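Local structure of extracellular solute-binding protein family 5 (Brucella melitensis, 4ONY) at residues S262-F267 against P280-K285; F289-V292 against K296-K299; D300-G305 against P588-T593. The protein probably binds peptides or related solutes in the periplasm and delivers them to an ABC transporter for uptake into the cell. One frame throughout, in Å; residues are numbered along the deposited sequence.

Contact 1 of 3, residues S262-F267 against P280-K285; sequences SLFESF and PIRWEK
R282 reaches from helix 280-285 to the ring of F264 on helix 260-268, and this one pair makes the whole contact. The CA atoms of F264 and R282 are 9.9 Å apart, so the backbones stay well separated and long side chains must bridge the gap. R282 leaves its helix with CB directed at the other helix. CG stands opposite the main-chain nitrogen across the first torsion (chi1 -174°), which carries the chain outward. CD is the atom that does the touching: R282 CD sits over the middle of one face of F264, 3.9 Å from the ring centroid and almost on the ring normal, in a CH-pi contact. The aromatic carbons CG, CD1 and CD2 of F264 therefore lie at nearly equal distances from it, with F264 CG 4.1 Å from R282 CD. Rotation about CG-CD (chi3 59°) turns NE and the guanidinium group aside. R282 CZ is 5.5 Å from the centroid of the F264 ring, at most a weak cation-pi attraction, and the two planes are inclined by 27°. At the tip, NH2 forms salt bridges with E277 and with E260 of the helix that carries F264. The pair thus joins the helices before and after strand 274-277, an outer strand of a three-stranded antiparallel sheet. Phenylalanine suits its buried place by offering a broad apolar face, and arginine by joining an aliphatic shaft to a charged end. The chemistry implies a division of labour: the methylene packs on the ring, while the two carboxylates probably fix the guanidinium and thereby hold CD over F264.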
loop_
_atom_site.group_PDB
_atom_site.type_symbol
_atom_site.label_atom_id
_atom_site.label_comp_id
_atom_site.label_asym_id
_atom_site.label_seq_id
_atom_site.Cartn_x
_atom_site.Cartn_y
_atom_site.Cartn_z
ATOM N N SER A 262 1.406 24.299 -7.734
ATOM C CA SER A 262 2.770 24.805 -7.844
ATOM C C SER A 262 3.682 23.748 -8.490
ATOM O O SER A 262 4.481 24.046 -9.359
ATOM C CB SER A 262 3.283 25.150 -6.423
ATOM O OG SER A 262 4.606 25.666 -6.493
ATOM N N LEU A 263 3.513 22.508 -8.048
ATOM C CA LEU A 263 4.279 21.384 -8.540
ATOM C C LEU A 263 3.974 21.167 -10.047
ATOM O O LEU A 263 4.895 21.121 -10.876
ATOM C CB LEU A 263 3.948 20.149 -7.710
ATOM C CG LEU A 263 4.973 19.001 -7.712
ATOM C CD1 LEU A 263 4.755 18.129 -6.488
ATOM C CD2 LEU A 263 4.863 18.152 -8.971
ATOM N N PHE A 264 2.684 21.114 -10.382
ATOM C CA PHE A 264 2.223 20.931 -11.755
ATOM C C PHE A 264 2.753 22.030 -12.681
ATOM O O PHE A 264 3.266 21.740 -13.750
ATOM C CB PHE A 264 0.693 20.850 -11.779
ATOM C CG PHE A 264 0.086 20.511 -13.120
ATOM C CD1 PHE A 264 0.329 19.289 -13.722
ATOM C CD2 PHE A 264 -0.785 21.410 -13.753
ATOM C CE1 PHE A 264 -0.245 18.976 -14.943
ATOM C CE2 PHE A 264 -1.356 21.088 -14.989
ATOM C CZ PHE A 264 -1.101 19.854 -15.568
ATOM N N GLU A 265 2.695 23.280 -12.252
ATOM C CA GLU A 265 3.230 24.383 -13.053
ATOM C C GLU A 265 4.732 24.210 -13.324
ATOM O O GLU A 265 5.230 24.513 -14.411
ATOM C CB GLU A 265 2.964 25.736 -12.392
ATOM C CG GLU A 265 1.519 26.186 -12.450
ATOM C CD GLU A 265 1.000 26.339 -13.870
ATOM O OE1 GLU A 265 1.746 26.906 -14.707
ATOM O OE2 GLU A 265 -0.128 25.867 -14.149
ATOM N N SER A 266 5.460 23.730 -12.327
ATOM C CA SER A 266 6.902 23.546 -12.490
ATOM C C SER A 266 7.179 22.373 -13.481
ATOM O O SER A 266 8.143 22.426 -14.262
ATOM C CB SER A 266 7.517 23.276 -11.129
ATOM O OG SER A 266 8.925 23.210 -11.186
ATOM N N PHE A 267 6.328 21.328 -13.463
ATOM C CA PHE A 267 6.354 20.282 -14.486
ATOM C C PHE A 267 6.109 20.873 -15.889
ATOM O O PHE A 267 6.839 20.548 -16.836
ATOM C CB PHE A 267 5.329 19.184 -14.207
ATOM C CG PHE A 267 5.206 18.168 -15.324
ATOM C CD1 PHE A 267 6.254 17.318 -15.620
ATOM C CD2 PHE A 267 4.061 18.081 -16.068
ATOM C CE1 PHE A 267 6.167 16.405 -16.658
ATOM C CE2 PHE A 267 3.945 17.153 -17.090
ATOM C CZ PHE A 267 5.000 16.320 -17.397
ATOM N N PRO A 280 -8.330 12.814 -11.556
ATOM C CA PRO A 280 -8.902 12.484 -12.833
ATOM C C PRO A 280 -9.377 13.676 -13.633
ATOM O O PRO A 280 -9.372 13.617 -14.875
ATOM C CB PRO A 280 -10.105 11.599 -12.489
ATOM C CG PRO A 280 -10.414 11.885 -11.085
ATOM C CD PRO A 280 -9.164 12.371 -10.435
ATOM N N ILE A 281 -9.800 14.728 -12.956
ATOM C CA ILE A 281 -10.243 15.942 -13.623
ATOM C C ILE A 281 -9.017 16.613 -14.268
ATOM O O ILE A 281 -9.068 17.019 -15.454
ATOM C CB ILE A 281 -10.950 16.909 -12.640
ATOM C CG1 ILE A 281 -12.207 16.253 -12.054
ATOM C CG2 ILE A 281 -11.334 18.218 -13.311
ATOM C CD1 ILE A 281 -13.195 15.783 -13.104
ATOM N N ARG A 282 -7.926 16.709 -13.525
ATOM C CA ARG A 282 -6.691 17.303 -14.072
ATOM C C ARG A 282 -6.182 16.506 -15.272
ATOM O O ARG A 282 -5.854 17.065 -16.307
ATOM C CB ARG A 282 -5.588 17.416 -12.999
ATOM C CG ARG A 282 -4.330 18.155 -13.459
ATOM C CD ARG A 282 -3.503 18.716 -12.282
ATOM N NE ARG A 282 -3.127 17.598 -11.447
ATOM C CZ ARG A 282 -3.000 17.629 -10.132
ATOM N NH1 ARG A 282 -3.135 18.753 -9.458
ATOM N NH2 ARG A 282 -2.707 16.523 -9.511
ATOM N N TRP A 283 -6.126 15.188 -15.136
ATOM C CA TRP A 283 -5.668 14.336 -16.238
ATOM C C TRP A 283 -6.519 14.560 -17.504
ATOM O O TRP A 283 -6.009 14.655 -18.584
ATOM C CB TRP A 283 -5.767 12.888 -15.816
ATOM C CG TRP A 283 -5.105 11.851 -16.771
ATOM C CD1 TRP A 283 -5.765 10.915 -17.524
ATOM C CD2 TRP A 283 -3.713 11.640 -17.012
ATOM N NE1 TRP A 283 -4.877 10.136 -18.195
ATOM C CE2 TRP A 283 -3.605 10.549 -17.907
ATOM C CE3 TRP A 283 -2.553 12.237 -16.555
ATOM C CZ2 TRP A 283 -2.365 10.043 -18.339
ATOM C CZ3 TRP A 283 -1.310 11.729 -16.989
ATOM C CH2 TRP A 283 -1.236 10.638 -17.863
ATOM N N GLU A 284 -7.827 14.669 -17.327
ATOM C CA GLU A 284 -8.760 14.783 -18.430
ATOM C C GLU A 284 -8.722 16.162 -19.063
ATOM O O GLU A 284 -8.803 16.256 -20.248
ATOM C CB GLU A 284 -10.169 14.502 -17.923
ATOM C CG GLU A 284 -11.304 14.883 -18.848
ATOM C CD GLU A 284 -11.439 13.884 -19.981
ATOM O OE1 GLU A 284 -10.928 12.752 -19.788
ATOM O OE2 GLU A 284 -12.057 14.238 -21.026
ATOM N N LYS A 285 -8.569 17.207 -18.260
ATOM C CA LYS A 285 -8.767 18.591 -18.704
ATOM C C LYS A 285 -7.496 19.404 -18.935
ATOM O O LYS A 285 -7.483 20.281 -19.796
ATOM C CB LYS A 285 -9.544 19.355 -17.618
ATOM C CG LYS A 285 -10.945 18.846 -17.413
ATOM C CD LYS A 285 -11.795 19.087 -18.638
ATOM C CE LYS A 285 -13.275 18.955 -18.315
ATOM N NZ LYS A 285 -14.109 19.357 -19.483
#

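Contact 2 of 3, residues F289-V292 against K296-K299; sequences FPAV and KVIK
The carbonyl oxygen of A291 receives two successive backbone N-H groups, those of K296 and V297. The bond from V297 N to A291 O is 3.2 Å long and nearly straight at 170°, although the donor approaches from above the carbonyl plane, 69° out of it. K296 N lies closer to A291 O, at 2.8 Å, but its hydrogen points poorly and the bond is weak. A water donates to V292 O at 2.7 Å and also lies very close to V297 O, which it probably bridges to the first carbonyl. Beside it, CA of V292 directs its hydrogen at V297 O in a CA-H...O contact, the carbon and oxygen 3.5 Å apart. The backbone bonds and the water hold together a tight reversal in which the short helix 290-293 gives way to strand 297-302, an outer strand of a three-stranded antiparallel sheet. K296 also bonds through its backbone to D572, following strand 566-571 at the centre of that sheet. V297, the first strand residue, divides its methyl branches: CG1 meets CG2 of V292 at 3.8 Å, while CG2 meets both CB of A291, at 3.9 Å, and the ring of F289. Such branching suits a residue filling the angle between helix and strand, and the small alanine lets the chains come close. F289, at the N-cap position, swings its ring inward with CG between the backbone N and carbonyl carbon (chi1 56°), and V292 CG2 covers one face near its rim. Farther out, the aliphatic part of K299 passes V292 CG1, and its NZ hydrogen-bonds to W283 O.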
loop_
_atom_site.group_PDB
_atom_site.type_symbol
_atom_site.label_atom_id
_atom_site.label_comp_id
_atom_site.label_asym_id
_atom_site.label_seq_id
_atom_site.Cartn_x
_atom_site.Cartn_y
_atom_site.Cartn_z
ATOM N N PHE A 289 -1.766 21.582 -22.944
ATOM C CA PHE A 289 -0.729 22.589 -23.177
ATOM C C PHE A 289 0.199 22.119 -24.306
ATOM O O PHE A 289 0.180 20.940 -24.659
ATOM C CB PHE A 289 0.030 22.921 -21.884
ATOM C CG PHE A 289 0.666 21.742 -21.202
ATOM C CD1 PHE A 289 -0.036 20.992 -20.291
ATOM C CD2 PHE A 289 1.997 21.434 -21.423
ATOM C CE1 PHE A 289 0.583 19.935 -19.612
ATOM C CE2 PHE A 289 2.611 20.372 -20.762
ATOM C CZ PHE A 289 1.907 19.633 -19.847
ATOM N N PRO A 290 0.913 23.053 -24.952
ATOM C CA PRO A 290 1.540 22.774 -26.251
ATOM C C PRO A 290 2.489 21.607 -26.265
ATOM O O PRO A 290 2.462 20.830 -27.221
ATOM C CB PRO A 290 2.303 24.067 -26.555
ATOM C CG PRO A 290 1.472 25.135 -25.926
ATOM C CD PRO A 290 0.939 24.503 -24.642
ATOM N N ALA A 291 3.302 21.468 -25.224
ATOM C CA ALA A 291 4.272 20.380 -25.168
ATOM C C ALA A 291 3.597 19.017 -25.348
ATOM O O ALA A 291 4.151 18.131 -26.036
ATOM C CB ALA A 291 5.060 20.420 -23.866
ATOM N N VAL A 292 2.387 18.864 -24.783
ATOM C CA VAL A 292 1.672 17.580 -24.895
ATOM C C VAL A 292 1.268 17.415 -26.345
ATOM O O VAL A 292 1.434 16.329 -26.910
ATOM C CB VAL A 292 0.394 17.494 -24.013
ATOM C CG1 VAL A 292 -0.336 16.176 -24.240
ATOM C CG2 VAL A 292 0.744 17.671 -22.559
ATOM N N LYS A 296 6.230 16.429 -26.911
ATOM C CA LYS A 296 7.367 16.583 -26.023
ATOM C C LYS A 296 7.093 16.064 -24.608
ATOM O O LYS A 296 8.023 15.654 -23.898
ATOM C CB LYS A 296 7.778 18.054 -25.970
ATOM C CG LYS A 296 8.362 18.538 -27.270
ATOM C CD LYS A 296 8.635 20.040 -27.162
ATOM C CE LYS A 296 9.462 20.537 -28.344
ATOM N NZ LYS A 296 9.202 21.983 -28.460
ATOM N N VAL A 297 5.842 16.197 -24.174
ATOM C CA VAL A 297 5.326 15.564 -22.952
ATOM C C VAL A 297 4.410 14.433 -23.400
ATOM O O VAL A 297 3.521 14.630 -24.236
ATOM C CB VAL A 297 4.591 16.572 -22.038
ATOM C CG1 VAL A 297 3.755 15.874 -20.971
ATOM C CG2 VAL A 297 5.580 17.514 -21.376
ATOM N N ILE A 298 4.652 13.252 -22.837
ATOM C CA ILE A 298 3.889 12.073 -23.100
ATOM C C ILE A 298 3.085 11.735 -21.865
ATOM O O ILE A 298 3.629 11.625 -20.777
ATOM C CB ILE A 298 4.822 10.915 -23.489
ATOM C CG1 ILE A 298 5.579 11.337 -24.753
ATOM C CG2 ILE A 298 4.015 9.657 -23.825
ATOM C CD1 ILE A 298 6.678 10.370 -25.170
ATOM N N LYS A 299 1.781 11.526 -22.043
ATOM C CA LYS A 299 0.923 10.991 -20.986
ATOM C C LYS A 299 0.978 9.464 -20.972
ATOM O O LYS A 299 0.281 8.816 -21.760
ATOM C CB LYS A 299 -0.515 11.490 -21.193
ATOM C CG LYS A 299 -0.623 13.000 -21.135
ATOM C CD LYS A 299 -2.052 13.468 -21.356
ATOM C CE LYS A 299 -2.836 13.275 -20.079
ATOM N NZ LYS A 299 -4.259 13.204 -20.386
HETATM O O HOH W 1 2.116 13.820 -26.103
#

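Contact 3 of 3, residues D300-G305 against P588-T593; sequences DTFEKG and PAWWHT
Next to the meeting of F302 with W590, the carboxylate oxygen OD2 of D300 is gripped by two groups, a salt bridge from R570 NE and a hydrogen bond with H576 NE2. An aspartate suits this place because its short side chain brings negative charge to both partners. H576 matters to the aromatic pair as well, since its imidazole packs against W590 and meets the F302 ring edge-to-face; D300 thus probably helps to position a ring that borders both. The direct touch is narrow: CZ, the far corner of the F302 ring, lies 3.6 Å from CZ2 of W590 and 3.9 Å from CH2 of W590. The side chains come from opposite directions, with planes inclined by 37° and centroids 5.9 Å apart between the F302 ring and the six-membered ring of W590. In the fold, D300 and F302 belong to strand 297-302, which pairs antiparallel with strand 566-571 through backbone bonds to V568 and Q566. W590 immediately precedes strand 591-592, which pairs antiparallel with strand 574-575, so the aromatic contact lies between two small sheets. With CG of F302 opposite the carbonyl carbon (chi1 -53°), the ring is directed so that its CZ end leads toward the tryptophan, which answers with the benzo end of its indole. Both residues are buried, where large apolar rings are at home, and Y585 packs on F302 too.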
loop_
_atom_site.group_PDB
_atom_site.type_symbol
_atom_site.label_atom_id
_atom_site.label_comp_id
_atom_site.label_asym_id
_atom_site.label_seq_id
_atom_site.Cartn_x
_atom_site.Cartn_y
_atom_site.Cartn_z
ATOM N N ASP A 300 1.794 8.875 -20.098
ATOM C CA ASP A 300 1.934 7.427 -20.062
ATOM C C ASP A 300 0.875 6.822 -19.139
ATOM O O ASP A 300 0.503 7.429 -18.134
ATOM C CB ASP A 300 3.278 6.982 -19.498
ATOM C CG ASP A 300 4.295 6.663 -20.542
ATOM O OD1 ASP A 300 3.946 6.578 -21.713
ATOM O OD2 ASP A 300 5.476 6.505 -20.201
ATOM N N THR A 301 0.450 5.615 -19.462
ATOM C CA THR A 301 -0.365 4.855 -18.581
ATOM C C THR A 301 0.179 3.433 -18.380
ATOM O O THR A 301 0.819 2.867 -19.270
ATOM C CB THR A 301 -1.777 4.760 -19.105
ATOM O OG1 THR A 301 -1.779 3.817 -20.166
ATOM C CG2 THR A 301 -2.315 6.123 -19.568
ATOM N N PHE A 302 -0.069 2.896 -17.189
ATOM C CA PHE A 302 0.415 1.582 -16.795
ATOM C C PHE A 302 -0.678 0.813 -16.048
ATOM O O PHE A 302 -1.605 1.405 -15.528
ATOM C CB PHE A 302 1.598 1.746 -15.846
ATOM C CG PHE A 302 2.707 2.622 -16.374
ATOM C CD1 PHE A 302 2.682 3.980 -16.155
ATOM C CD2 PHE A 302 3.769 2.095 -17.053
ATOM C CE1 PHE A 302 3.674 4.808 -16.634
ATOM C CE2 PHE A 302 4.780 2.886 -17.527
ATOM C CZ PHE A 302 4.713 4.266 -17.345
ATOM N N GLU A 303 -0.578 -0.512 -16.027
ATOM C CA GLU A 303 -1.464 -1.297 -15.210
ATOM C C GLU A 303 -0.638 -2.048 -14.248
ATOM O O GLU A 303 0.550 -2.246 -14.467
ATOM C CB GLU A 303 -2.273 -2.277 -16.051
ATOM C CG GLU A 303 -3.262 -1.582 -16.936
ATOM C CD GLU A 303 -3.990 -2.566 -17.839
ATOM O OE1 GLU A 303 -3.441 -2.862 -18.939
ATOM O OE2 GLU A 303 -5.088 -3.005 -17.437
ATOM N N LYS A 304 -1.253 -2.451 -13.170
ATOM C CA LYS A 304 -0.542 -3.183 -12.148
ATOM C C LYS A 304 -1.456 -4.286 -11.646
ATOM O O LYS A 304 -2.675 -4.184 -11.766
ATOM C CB LYS A 304 -0.104 -2.243 -11.028
ATOM C CG LYS A 304 -1.236 -1.632 -10.211
ATOM C CD LYS A 304 -0.641 -0.624 -9.236
ATOM C CE LYS A 304 -1.694 0.073 -8.379
ATOM N NZ LYS A 304 -2.128 -0.793 -7.256
ATOM N N GLY A 305 -0.844 -5.327 -11.092
ATOM C CA GLY A 305 -1.553 -6.427 -10.524
ATOM C C GLY A 305 -1.554 -6.453 -8.996
ATOM O O GLY A 305 -2.165 -7.328 -8.410
ATOM N N PRO A 588 13.010 3.522 -10.533
ATOM C CA PRO A 588 14.429 3.182 -10.493
ATOM C C PRO A 588 14.952 2.449 -11.750
ATOM O O PRO A 588 16.154 2.349 -11.915
ATOM C CB PRO A 588 14.544 2.260 -9.270
ATOM C CG PRO A 588 13.426 2.680 -8.393
ATOM C CD PRO A 588 12.303 3.053 -9.331
ATOM N N ALA A 589 14.054 1.907 -12.580
ATOM C CA ALA A 589 14.429 1.303 -13.835
ATOM C C ALA A 589 14.343 2.279 -15.025
ATOM O O ALA A 589 14.671 1.908 -16.179
ATOM C CB ALA A 589 13.539 0.112 -14.074
ATOM N N TRP A 590 13.913 3.522 -14.782
ATOM C CA TRP A 590 13.831 4.503 -15.867
ATOM C C TRP A 590 15.236 5.091 -16.145
ATOM O O TRP A 590 16.190 4.891 -15.340
ATOM C CB TRP A 590 12.805 5.611 -15.520
ATOM C CG TRP A 590 11.373 5.072 -15.488
ATOM C CD1 TRP A 590 11.000 3.788 -15.276
ATOM C CD2 TRP A 590 10.172 5.813 -15.678
ATOM N NE1 TRP A 590 9.633 3.676 -15.300
ATOM C CE2 TRP A 590 9.098 4.908 -15.545
ATOM C CE3 TRP A 590 9.891 7.157 -15.924
ATOM C CZ2 TRP A 590 7.778 5.295 -15.689
ATOM C CZ3 TRP A 590 8.570 7.558 -16.034
ATOM C CH2 TRP A 590 7.530 6.628 -15.938
ATOM N N TRP A 591 15.350 5.805 -17.250
ATOM C CA TRP A 591 16.629 6.390 -17.686
ATOM C C TRP A 591 16.419 7.666 -18.483
ATOM O O TRP A 591 15.281 8.076 -18.794
ATOM C CB TRP A 591 17.477 5.362 -18.476
ATOM C CG TRP A 591 16.923 4.934 -19.804
ATOM C CD1 TRP A 591 17.091 5.573 -20.993
ATOM C CD2 TRP A 591 16.110 3.798 -20.082
ATOM N NE1 TRP A 591 16.454 4.911 -21.988
ATOM C CE2 TRP A 591 15.833 3.810 -21.462
ATOM C CE3 TRP A 591 15.574 2.774 -19.303
ATOM C CZ2 TRP A 591 15.074 2.806 -22.091
ATOM C CZ3 TRP A 591 14.794 1.778 -19.932
ATOM C CH2 TRP A 591 14.557 1.810 -21.300
ATOM N N HIS A 592 17.527 8.328 -18.768
ATOM C CA HIS A 592 17.537 9.529 -19.558
ATOM C C HIS A 592 17.967 9.143 -20.955
ATOM O O HIS A 592 18.906 8.359 -21.114
ATOM C CB HIS A 592 18.512 10.520 -18.942
ATOM C CG HIS A 592 18.330 11.919 -19.423
ATOM N ND1 HIS A 592 18.605 12.311 -20.716
ATOM C CD2 HIS A 592 17.897 13.022 -18.783
ATOM C CE1 HIS A 592 18.378 13.605 -20.843
ATOM N NE2 HIS A 592 17.947 14.059 -19.685
ATOM N N THR A 593 17.304 9.693 -21.975
ATOM C CA THR A 593 17.687 9.404 -23.352
ATOM C C THR A 593 19.078 9.959 -23.639
ATOM O O THR A 593 19.526 10.899 -22.996
ATOM C CB THR A 593 16.755 10.040 -24.400
ATOM O OG1 THR A 593 16.685 11.451 -24.176
ATOM C CG2 THR A 593 15.411 9.495 -24.284
#

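How the contacts relate
From the N terminus the three contacts follow in series, none nested in or crossing another. Contact 1 closes a short excursion of twelve residues that includes strand 274-277, bringing helix 280-285 back to helix 260-268. Contact 2 closes a three-residue link where helix 290-293 turns into strand 297-302. Its V297 packs on F267 of contact 1's first helix. Contact 3 continues along the same strand and spans 282 residues, joining it to the C-terminal region near strand 591-592. W283 of helix 280-285 packs on T301 of strand 297-302, which thus connects the two helices with the end of the chain.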